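Local coordinates for protein probable nitrite reductase [nad(p)h] small subunit NIRD (Mycobacterium tuberculosis, PDB 4AIV) that probably acts as the small subunit of an NADH-dependent nitrite reductase, associating with NirB and needed for the reduction of nitrite to ammonium, at residues G43-S55 against D93-V105. Sequence-based numbering, arbitrary orientation.
Sequences GSVHAVGNVDPFS and DPRVSVPVYPARV
The first torsions of Phe54 and Val96 bring them together: Phe54 sets CG beside its own backbone N (chi1 -67°), while Val96 turns CG1 opposite its N (chi1 178°), presenting both methyls to the ring. Val96 CG2 lies 3.6 Å from Phe54 CZ, approaching obliquely, and Val96 CG1 also packs against Pro53 CG at 3.6 Å. Next along, Val98 divides its branches: CG1 touches Pro53 CD at 3.7 Å, and CG2 meets Val48 CB. Beyond Val98 the two segments are joined by two backbone bonds, Gly49 N to Pro99 O and the straighter Tyr101 N to Ala47 O (2.8 Å, 164° at the hydrogen). The Tyr101 ring turns its edge to this backbone, with CE1 3.9 Å from Gly49 N. Past the Tyr101 N to Ala47 O bond, toward Ala103, the strands part, and two waters step in, one between Ala47 N and Tyr101 O, the other donating to Val45 O and Ala103 O. Val45 CG2 still reaches Ala103 CB (3.9 Å) and Val105 CG2 (3.8 Å). Side-chain packing of the two loops, with Phe83 against Pro53, Phe54 and Val98, joins this sheet to strand 82-84 of the smaller one. Strands 45-49 and the interrupted 100-105 are antiparallel neighbours in the six-stranded sheet of a Rieske-like domain.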
ATOM      1  N   GLY A  43      -9.182  -8.442   6.543  1.00  7.76           N
ATOM      2  CA  GLY A  43     -10.068  -7.927   5.511  1.00  8.49           C
ATOM      3  C   GLY A  43      -9.709  -6.544   4.976  1.00  9.19           C
ATOM      4  O   GLY A  43     -10.183  -6.138   3.909  1.00 11.71           O
ATOM      5  N   SER A  44      -8.877  -5.816   5.710  1.00  6.80           N
ATOM      6  CA  SER A  44      -8.528  -4.446   5.331  1.00  9.28           C
ATOM      7  C   SER A  44      -7.683  -4.393   4.058  1.00  9.02           C
ATOM      8  O   SER A  44      -6.936  -5.332   3.749  1.00  8.88           O
ATOM      9  CB  SER A  44      -7.779  -3.743   6.470  1.00  8.88           C
ATOM     10  OG  SER A  44      -6.497  -4.324   6.688  1.00  9.36           O
ATOM     11  N   VAL A  45      -7.824  -3.296   3.317  1.00  8.40           N
ATOM     12  CA  VAL A  45      -6.932  -3.011   2.202  1.00 10.00           C
ATOM     13  C   VAL A  45      -6.093  -1.795   2.553  1.00 10.48           C
ATOM     14  O   VAL A  45      -6.569  -0.877   3.224  1.00  8.23           O
ATOM     15  CB  VAL A  45      -7.690  -2.795   0.854  1.00  8.84           C
ATOM     16  CG1 VAL A  45      -8.390  -4.082   0.430  1.00  9.89           C
ATOM     17  CG2 VAL A  45      -8.691  -1.637   0.956  1.00  9.63           C
ATOM     18  N   HIS A  46      -4.831  -1.805   2.128  1.00  7.14           N
ATOM     19  CA  HIS A  46      -3.917  -0.708   2.420  1.00  7.89           C
ATOM     20  C   HIS A  46      -3.109  -0.370   1.175  1.00  7.27           C
ATOM     21  O   HIS A  46      -2.649  -1.269   0.458  1.00  7.16           O
ATOM     22  CB  HIS A  46      -2.986  -1.074   3.579  1.00  6.47           C
ATOM     23  CG  HIS A  46      -3.711  -1.324   4.864  1.00 11.99           C
ATOM     24  ND1 HIS A  46      -4.004  -0.329   5.767  1.00 11.79           N
ATOM     25  CD2 HIS A  46      -4.250  -2.462   5.370  1.00  8.06           C
ATOM     26  CE1 HIS A  46      -4.675  -0.830   6.780  1.00 10.81           C
ATOM     27  NE2 HIS A  46      -4.836  -2.135   6.570  1.00 10.94           N
ATOM     28  N   ALA A  47      -2.940   0.920   0.917  1.00  7.63           N
ATOM     29  CA  ALA A  47      -2.189   1.368  -0.258  1.00  8.55           C
ATOM     30  C   ALA A  47      -1.049   2.284   0.158  1.00  8.30           C
ATOM     31  O   ALA A  47      -1.272   3.320   0.818  1.00  7.25           O
ATOM     32  CB  ALA A  47      -3.113   2.081  -1.247  1.00  7.97           C
ATOM     33  N   VAL A  48       0.174   1.896  -0.210  1.00  7.80           N
ATOM     34  CA  VAL A  48       1.350   2.710   0.070  1.00  8.29           C
ATOM     35  C   VAL A  48       2.146   2.938  -1.222  1.00  8.93           C
ATOM     36  O   VAL A  48       1.887   2.293  -2.244  1.00  8.49           O
ATOM     37  CB  VAL A  48       2.266   2.085   1.171  1.00  7.58           C
ATOM     38  CG1 VAL A  48       1.518   1.984   2.506  1.00  8.50           C
ATOM     39  CG2 VAL A  48       2.792   0.720   0.737  1.00  8.65           C
ATOM     40  N   GLY A  49       3.091   3.869  -1.183  1.00  8.01           N
ATOM     41  CA  GLY A  49       3.954   4.108  -2.333  1.00 10.80           C
ATOM     42  C   GLY A  49       4.591   2.823  -2.848  1.00  9.42           C
ATOM     43  O   GLY A  49       5.049   1.995  -2.066  1.00  8.73           O
ATOM     44  N   ASN A  50       4.609   2.647  -4.164  1.00  6.35           N
ATOM     45  CA  ASN A  50       5.190   1.442  -4.760  1.00  9.68           C
ATOM     46  C   ASN A  50       6.715   1.521  -4.899  1.00 11.17           C
ATOM     47  O   ASN A  50       7.390   0.512  -5.169  1.00  9.67           O
ATOM     48  CB  ASN A  50       4.557   1.168  -6.129  1.00  8.78           C
ATOM     49  CG  ASN A  50       4.755  -0.261  -6.583  1.00 15.42           C
ATOM     50  OD1 ASN A  50       4.709  -1.202  -5.776  1.00 13.76           O
ATOM     51  ND2 ASN A  50       4.985  -0.439  -7.880  1.00 10.26           N
ATOM     52  N   VAL A  51       7.263   2.718  -4.715  1.00  8.94           N
ATOM     53  CA  VAL A  51       8.697   2.913  -4.887  1.00 11.33           C
ATOM     54  C   VAL A  51       9.451   2.823  -3.557  1.00 12.32           C
ATOM     55  O   VAL A  51       9.168   3.569  -2.614  1.00  9.87           O
ATOM     56  CB  VAL A  51       9.006   4.255  -5.584  1.00 13.23           C
ATOM     57  CG1 VAL A  51      10.508   4.427  -5.759  1.00 13.06           C
ATOM     58  CG2 VAL A  51       8.283   4.335  -6.925  1.00 11.75           C
ATOM     59  N   ASP A  52      10.402   1.893  -3.489  1.00  9.21           N
ATOM     60  CA  ASP A  52      11.294   1.776  -2.336  1.00 11.65           C
ATOM     61  C   ASP A  52      12.026   3.096  -2.187  1.00 12.28           C
ATOM     62  O   ASP A  52      12.704   3.532  -3.114  1.00 15.18           O
ATOM     63  CB  ASP A  52      12.289   0.620  -2.535  1.00 11.64           C
ATOM     64  CG  ASP A  52      13.243   0.436  -1.348  1.00 15.85           C
ATOM     65  OD1 ASP A  52      13.880   1.423  -0.895  1.00 14.76           O
ATOM     66  OD2 ASP A  52      13.375  -0.709  -0.864  1.00 13.94           O
ATOM     67  N   PRO A  53      11.890   3.739  -1.019  1.00 16.59           N
ATOM     68  CA  PRO A  53      12.453   5.082  -0.836  1.00 18.63           C
ATOM     69  C   PRO A  53      13.963   5.078  -0.626  1.00 19.55           C
ATOM     70  O   PRO A  53      14.561   6.150  -0.559  1.00 23.54           O
ATOM     71  CB  PRO A  53      11.749   5.583   0.426  1.00 17.11           C
ATOM     72  CG  PRO A  53      11.494   4.356   1.206  1.00 11.97           C
ATOM     73  CD  PRO A  53      11.173   3.279   0.185  1.00 13.24           C
ATOM     74  N   PHE A  54      14.570   3.900  -0.520  1.00 16.48           N
ATOM     75  CA  PHE A  54      16.022   3.823  -0.415  1.00 21.99           C
ATOM     76  C   PHE A  54      16.643   3.609  -1.800  1.00 24.41           C
ATOM     77  O   PHE A  54      17.579   4.316  -2.185  1.00 29.54           O
ATOM     78  CB  PHE A  54      16.459   2.723   0.566  1.00 15.18           C
ATOM     79  CG  PHE A  54      16.088   3.001   2.012  1.00 18.48           C
ATOM     80  CD1 PHE A  54      16.944   3.718   2.836  1.00 20.96           C
ATOM     81  CD2 PHE A  54      14.885   2.543   2.546  1.00 19.25           C
ATOM     82  CE1 PHE A  54      16.614   3.974   4.163  1.00 17.83           C
ATOM     83  CE2 PHE A  54      14.546   2.796   3.881  1.00 19.95           C
ATOM     84  CZ  PHE A  54      15.414   3.511   4.688  1.00 17.60           C
ATOM     85  N   SER A  55      16.098   2.656  -2.557  1.00 20.93           N
ATOM     86  CA  SER A  55      16.677   2.263  -3.848  1.00 18.70           C
ATOM     87  C   SER A  55      16.020   2.932  -5.053  1.00 18.81           C
ATOM     88  O   SER A  55      16.614   3.008  -6.128  1.00 15.42           O
ATOM     89  CB  SER A  55      16.591   0.745  -4.021  1.00 18.03           C
ATOM     90  OG  SER A  55      15.244   0.346  -4.241  1.00 16.53           O
ATOM     91  N   ASP A  93      13.767   2.868  10.298  1.00 17.47           N
ATOM     92  CA  ASP A  93      14.448   4.159  10.204  1.00 17.92           C
ATOM     93  C   ASP A  93      13.394   5.252  10.162  1.00 19.65           C
ATOM     94  O   ASP A  93      12.828   5.537   9.102  1.00 18.25           O
ATOM     95  CB  ASP A  93      15.326   4.224   8.946  1.00 17.45           C
ATOM     96  CG  ASP A  93      16.214   5.473   8.901  1.00 17.72           C
ATOM     97  OD1 ASP A  93      15.942   6.451   9.628  1.00 18.71           O
ATOM     98  OD2 ASP A  93      17.186   5.479   8.115  1.00 19.67           O
ATOM     99  N   PRO A  94      13.131   5.872  11.323  1.00 23.87           N
ATOM    100  CA  PRO A  94      12.081   6.879  11.522  1.00 25.48           C
ATOM    101  C   PRO A  94      12.158   8.066  10.558  1.00 29.03           C
ATOM    102  O   PRO A  94      11.139   8.732  10.342  1.00 29.01           O
ATOM    103  CB  PRO A  94      12.318   7.350  12.961  1.00 33.11           C
ATOM    104  CG  PRO A  94      12.979   6.186  13.631  1.00 28.31           C
ATOM    105  CD  PRO A  94      13.861   5.580  12.571  1.00 24.47           C
ATOM    106  N   ARG A  95      13.332   8.311   9.977  1.00 19.15           N
ATOM    107  CA  ARG A  95      13.535   9.448   9.080  1.00 25.52           C
ATOM    108  C   ARG A  95      13.031   9.200   7.660  1.00 25.26           C
ATOM    109  O   ARG A  95      13.025  10.111   6.827  1.00 22.25           O
ATOM    110  CB  ARG A  95      15.026   9.782   9.007  1.00 26.13           C
ATOM    111  CG  ARG A  95      15.713   9.848  10.359  1.00 25.98           C
ATOM    112  CD  ARG A  95      17.213   9.833  10.173  1.00 26.68           C
ATOM    113  NE  ARG A  95      17.692   8.568   9.609  1.00 27.36           N
ATOM    114  CZ  ARG A  95      18.980   8.274   9.444  1.00 24.81           C
ATOM    115  NH1 ARG A  95      19.902   9.155   9.811  1.00 29.20           N
ATOM    116  NH2 ARG A  95      19.349   7.108   8.920  1.00 19.38           N
ATOM    117  N   VAL A  96      12.636   7.962   7.381  1.00 24.17           N
ATOM    118  CA  VAL A  96      12.252   7.564   6.032  1.00 19.33           C
ATOM    119  C   VAL A  96      10.801   7.079   6.050  1.00 19.73           C
ATOM    120  O   VAL A  96      10.321   6.593   7.070  1.00 15.40           O
ATOM    121  CB  VAL A  96      13.201   6.460   5.494  1.00 21.07           C
ATOM    122  CG1 VAL A  96      12.792   5.996   4.097  1.00 15.70           C
ATOM    123  CG2 VAL A  96      14.646   6.961   5.489  1.00 20.46           C
ATOM    124  N   SER A  97      10.093   7.249   4.934  1.00 15.17           N
ATOM    125  CA  SER A  97       8.737   6.732   4.804  1.00 14.76           C
ATOM    126  C   SER A  97       8.349   6.590   3.331  1.00 16.23           C
ATOM    127  O   SER A  97       9.036   7.100   2.437  1.00 13.42           O
ATOM    128  CB  SER A  97       7.740   7.633   5.548  1.00 16.37           C
ATOM    129  OG  SER A  97       7.678   8.922   4.958  1.00 17.19           O
ATOM    130  N   VAL A  98       7.267   5.860   3.083  1.00 12.24           N
ATOM    131  CA  VAL A  98       6.581   5.919   1.797  1.00 11.70           C
ATOM    132  C   VAL A  98       5.250   6.609   2.024  1.00 12.59           C
ATOM    133  O   VAL A  98       4.741   6.614   3.157  1.00 14.10           O
ATOM    134  CB  VAL A  98       6.316   4.513   1.202  1.00 11.61           C
ATOM    135  CG1 VAL A  98       7.611   3.896   0.713  1.00 12.98           C
ATOM    136  CG2 VAL A  98       5.603   3.610   2.222  1.00 11.28           C
ATOM    137  N   PRO A  99       4.674   7.194   0.958  1.00 11.56           N
ATOM    138  CA  PRO A  99       3.340   7.789   1.098  1.00 13.01           C
ATOM    139  C   PRO A  99       2.292   6.725   1.368  1.00 11.22           C
ATOM    140  O   PRO A  99       2.458   5.566   0.969  1.00 11.65           O
ATOM    141  CB  PRO A  99       3.085   8.426  -0.282  1.00 12.71           C
ATOM    142  CG  PRO A  99       4.004   7.687  -1.217  1.00 13.55           C
ATOM    143  CD  PRO A  99       5.233   7.414  -0.390  1.00 15.18           C
ATOM    144  N   VAL A 100       1.223   7.122   2.047  1.00 10.62           N
ATOM    145  CA  VAL A 100       0.091   6.240   2.270  1.00  9.55           C
ATOM    146  C   VAL A 100      -1.104   6.864   1.567  1.00 10.81           C
ATOM    147  O   VAL A 100      -1.231   8.086   1.519  1.00 11.25           O
ATOM    148  CB  VAL A 100      -0.183   6.004   3.790  1.00 11.92           C
ATOM    149  CG1 VAL A 100      -0.407   7.335   4.522  1.00 14.34           C
ATOM    150  CG2 VAL A 100      -1.368   5.061   3.999  1.00  9.46           C
ATOM    151  N   TYR A 101      -1.950   6.029   0.974  1.00  8.63           N
ATOM    152  CA  TYR A 101      -3.082   6.512   0.195  1.00  9.74           C
ATOM    153  C   TYR A 101      -4.353   5.934   0.795  1.00  9.95           C
ATOM    154  O   TYR A 101      -4.384   4.756   1.160  1.00  9.52           O
ATOM    155  CB  TYR A 101      -2.959   6.082  -1.280  1.00  6.02           C
ATOM    156  CG  TYR A 101      -1.739   6.641  -1.979  1.00 11.26           C
ATOM    157  CD1 TYR A 101      -0.493   6.033  -1.838  1.00 10.74           C
ATOM    158  CD2 TYR A 101      -1.827   7.788  -2.761  1.00 11.33           C
ATOM    159  CE1 TYR A 101       0.634   6.545  -2.479  1.00 12.54           C
ATOM    160  CE2 TYR A 101      -0.706   8.309  -3.403  1.00 14.91           C
ATOM    161  CZ  TYR A 101       0.518   7.688  -3.252  1.00 13.04           C
ATOM    162  OH  TYR A 101       1.628   8.212  -3.883  1.00 14.90           O
ATOM    163  N   PRO A 102      -5.407   6.756   0.897  1.00 13.69           N
ATOM    164  CA  PRO A 102      -6.688   6.198   1.355  1.00 13.26           C
ATOM    165  C   PRO A 102      -7.108   5.032   0.461  1.00 10.63           C
ATOM    166  O   PRO A 102      -6.965   5.083  -0.768  1.00 11.15           O
ATOM    167  CB  PRO A 102      -7.666   7.366   1.200  1.00 16.67           C
ATOM    168  CG  PRO A 102      -6.787   8.610   1.260  1.00 19.45           C
ATOM    169  CD  PRO A 102      -5.486   8.198   0.592  1.00 11.00           C
ATOM    170  N   ALA A 103      -7.591   3.969   1.088  1.00  9.86           N
ATOM    171  CA  ALA A 103      -8.011   2.784   0.364  1.00  9.98           C
ATOM    172  C   ALA A 103      -9.286   2.257   1.003  1.00 13.70           C
ATOM    173  O   ALA A 103      -9.401   2.181   2.229  1.00 13.63           O
ATOM    174  CB  ALA A 103      -6.916   1.732   0.384  1.00  8.35           C
ATOM    175  N   ARG A 104     -10.253   1.904   0.170  1.00 11.15           N
ATOM    176  CA  ARG A 104     -11.534   1.450   0.685  1.00 11.20           C
ATOM    177  C   ARG A 104     -12.081   0.279  -0.116  1.00 12.34           C
ATOM    178  O   ARG A 104     -11.642   0.011  -1.247  1.00  9.30           O
ATOM    179  CB  ARG A 104     -12.547   2.613   0.685  1.00  9.74           C
ATOM    180  CG  ARG A 104     -12.951   3.083  -0.707  1.00 12.61           C
ATOM    181  CD  ARG A 104     -13.992   4.189  -0.618  1.00 13.84           C
ATOM    182  NE  ARG A 104     -14.447   4.637  -1.937  1.00 14.42           N
ATOM    183  CZ  ARG A 104     -15.187   5.722  -2.135  1.00 17.28           C
ATOM    184  NH1 ARG A 104     -15.550   6.471  -1.095  1.00 10.66           N
ATOM    185  NH2 ARG A 104     -15.551   6.067  -3.370  1.00 15.66           N
ATOM    186  N   VAL A 105     -13.028  -0.431   0.492  1.00  8.48           N
ATOM    187  CA  VAL A 105     -13.814  -1.425  -0.222  1.00  7.66           C
ATOM    188  C   VAL A 105     -15.264  -0.949  -0.193  1.00  8.61           C
ATOM    189  O   VAL A 105     -15.848  -0.789   0.883  1.00 11.45           O
ATOM    190  CB  VAL A 105     -13.678  -2.835   0.412  1.00  9.30           C
ATOM    191  CG1 VAL A 105     -14.316  -3.892  -0.478  1.00  6.95           C
ATOM    192  CG2 VAL A 105     -12.208  -3.164   0.666  1.00  9.11           C
TER
HETATM  193  O   HOH W   1      -6.788   1.877   3.852  1.00  9.39           O
HETATM  194  O   HOH W   2      -4.358   2.826   2.814  1.00  6.40           O